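Local structure of sporozoite surface protein 2 (Plasmodium vivax, 4HQO) at residues V19-L24 against L128-T133. The protein probably acts as an adhesive surface receptor for gliding motility of Plasmodium sporozoites, through its von Willebrand factor A and thrombospondin type 1 domains. The protein carries 4 engineered substitutions. Residues are numbered along the deposited sequence; the frame is centred on the assembly and turned at random.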
loop_
_atom_site.group_PDB
_atom_site.type_symbol
_atom_site.label_atom_id
_atom_site.label_comp_id
_atom_site.label_asym_id
_atom_site.label_seq_id
_atom_site.Cartn_x
_atom_site.Cartn_y
_atom_site.Cartn_z
ATOM N N VAL A 19 0.604 1.042 -4.443
ATOM C CA VAL A 19 1.618 1.221 -3.406
ATOM C C VAL A 19 1.150 2.310 -2.450
ATOM O O VAL A 19 0.836 3.417 -2.884
ATOM C CB VAL A 19 2.988 1.649 -3.991
ATOM C CG1 VAL A 19 4.025 1.830 -2.870
ATOM C CG2 VAL A 19 3.485 0.636 -5.017
ATOM N N ASP A 20 1.062 1.987 -1.162
ATOM C CA ASP A 20 0.806 3.000 -0.139
ATOM C C ASP A 20 2.156 3.367 0.454
ATOM O O ASP A 20 2.793 2.539 1.103
ATOM C CB ASP A 20 -0.097 2.467 0.963
ATOM C CG ASP A 20 -1.525 2.298 0.519
ATOM O OD1 ASP A 20 -1.965 3.029 -0.399
ATOM O OD2 ASP A 20 -2.214 1.437 1.105
ATOM N N LEU A 21 2.601 4.594 0.200
ATOM C CA LEU A 21 3.954 5.005 0.555
ATOM C C LEU A 21 3.903 6.037 1.675
ATOM O O LEU A 21 3.390 7.134 1.498
ATOM C CB LEU A 21 4.658 5.576 -0.675
ATOM C CG LEU A 21 6.189 5.690 -0.684
ATOM C CD1 LEU A 21 6.675 5.845 -2.123
ATOM C CD2 LEU A 21 6.660 6.866 0.132
ATOM N N TYR A 22 4.434 5.660 2.829
ATOM C CA TYR A 22 4.376 6.487 4.022
ATOM C C TYR A 22 5.727 7.162 4.175
ATOM O O TYR A 22 6.714 6.517 4.505
ATOM C CB TYR A 22 4.060 5.619 5.249
ATOM C CG TYR A 22 2.806 4.778 5.098
ATOM C CD1 TYR A 22 2.864 3.495 4.564
ATOM C CD2 TYR A 22 1.563 5.265 5.497
ATOM C CE1 TYR A 22 1.719 2.722 4.429
ATOM C CE2 TYR A 22 0.413 4.500 5.362
ATOM C CZ TYR A 22 0.497 3.227 4.827
ATOM O OH TYR A 22 -0.643 2.462 4.680
ATOM N N LEU A 23 5.777 8.456 3.887
ATOM C CA LEU A 23 7.024 9.204 3.948
ATOM C C LEU A 23 7.107 9.922 5.289
ATOM O O LEU A 23 6.338 10.854 5.552
ATOM C CB LEU A 23 7.093 10.202 2.791
ATOM C CG LEU A 23 8.333 11.078 2.614
ATOM C CD1 LEU A 23 9.606 10.257 2.704
ATOM C CD2 LEU A 23 8.261 11.799 1.269
ATOM N N LEU A 24 8.028 9.469 6.138
ATOM C CA LEU A 24 8.158 9.995 7.503
ATOM C C LEU A 24 9.421 10.846 7.562
ATOM O O LEU A 24 10.535 10.338 7.385
ATOM C CB LEU A 24 8.252 8.856 8.515
ATOM C CG LEU A 24 7.226 7.718 8.412
ATOM C CD1 LEU A 24 7.429 6.682 9.545
ATOM C CD2 LEU A 24 5.811 8.265 8.435
ATOM N N LEU A 128 4.826 0.602 1.960
ATOM C CA LEU A 128 6.231 0.997 1.954
ATOM C C LEU A 128 6.458 2.225 2.825
ATOM O O LEU A 128 5.889 3.288 2.578
ATOM C CB LEU A 128 6.729 1.273 0.531
ATOM C CG LEU A 128 8.114 1.935 0.438
ATOM C CD1 LEU A 128 9.250 1.045 1.004
ATOM C CD2 LEU A 128 8.421 2.356 -0.987
ATOM N N VAL A 129 7.287 2.078 3.852
ATOM C CA VAL A 129 7.647 3.227 4.672
ATOM C C VAL A 129 9.012 3.745 4.268
ATOM O O VAL A 129 9.984 2.987 4.217
ATOM C CB VAL A 129 7.684 2.899 6.172
ATOM C CG1 VAL A 129 8.154 4.126 6.954
ATOM C CG2 VAL A 129 6.311 2.449 6.660
ATOM N N ILE A 130 9.092 5.035 3.972
ATOM C CA ILE A 130 10.396 5.655 3.794
ATOM C C ILE A 130 10.662 6.548 5.000
ATOM O O ILE A 130 9.947 7.520 5.233
ATOM C CB ILE A 130 10.473 6.456 2.485
ATOM C CG1 ILE A 130 10.280 5.521 1.288
ATOM C CG2 ILE A 130 11.805 7.183 2.378
ATOM C CD1 ILE A 130 10.406 6.227 -0.047
ATOM N N LEU A 131 11.674 6.187 5.783
ATOM C CA LEU A 131 12.004 6.917 7.001
ATOM C C LEU A 131 13.252 7.768 6.776
ATOM O O LEU A 131 14.344 7.233 6.581
ATOM C CB LEU A 131 12.219 5.933 8.162
ATOM C CG LEU A 131 12.660 6.514 9.508
ATOM C CD1 LEU A 131 11.571 7.396 10.120
ATOM C CD2 LEU A 131 13.055 5.374 10.462
ATOM N N MET A 132 13.085 9.091 6.783
ATOM C CA MET A 132 14.213 10.000 6.589
ATOM C C MET A 132 14.633 10.578 7.927
ATOM O O MET A 132 13.879 11.344 8.525
ATOM C CB MET A 132 13.835 11.149 5.649
ATOM C CG MET A 132 13.596 10.734 4.225
ATOM S SD MET A 132 13.022 12.104 3.205
ATOM C CE MET A 132 14.270 13.311 3.519
ATOM N N THR A 133 15.836 10.238 8.387
ATOM C CA THR A 133 16.260 10.633 9.729
ATOM C C THR A 133 17.786 10.636 9.891
ATOM O O THR A 133 18.499 10.033 9.089
ATOM C CB THR A 133 15.615 9.701 10.786
ATOM O OG1 THR A 133 15.929 10.154 12.111
ATOM C CG2 THR A 133 16.108 8.260 10.598
#
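D20, Y22 and L24 bond through their backbones to L128, I130 and M132, pairing two parallel strands whose short axes run 4.7 Å apart at 18°. Five N-H...O bonds alternate in direction: L128, I130 and M132 give their N-H to the carbonyls of D20, Y22 and L24, while Y22 and L24 give theirs to L128 and I130. Four are nearly straight; the exception is I130 N to Y22 O (2.9 Å), bent to 155° at the hydrogen, its donor tilted from the carbonyl plane.

On the face carrying L21, L23, L128 and I130, L21 and L128 lie side by side, with L21 CG 4.0 Å from L128 CD2. Farther along the strand, the CD2 methyl of L21 reaches I130 CD1 at 3.8 Å. L23 has CG anti to its backbone N (chi1 -178°), and from there CD1 leans across to I130 CG2 at 3.8 Å and to M132 SD at 3.9 Å. Helices 33-49 and 192-203 close over this side.

The other face holds Y22, L24, V129 and L131; the first three pack on helix 105-117. Y22 crosses V129 at about a right angle, and its ring edge, at CD1, lies 3.6 Å from L128 O; beyond the pair, its OH bonds Q127 and its ring meets H115 edge-to-face. L24 sets CD1 on V129 CG1 at 3.7 Å, while the CD1 methyl of L131 packs against L24 CB.

These are neighbouring central strands of the Rossmann-like vWA sheet, joined with helices on both faces. The T133 hydroxyl bonds D26 at their C-terminal end, from which vWA domains carry their metal site; here S28, S30 and T103 hold the magnesium ion. The five bonds satisfy the backbone N-H and C=O groups facing each other between the strands, within a buried layer of apolar side chains.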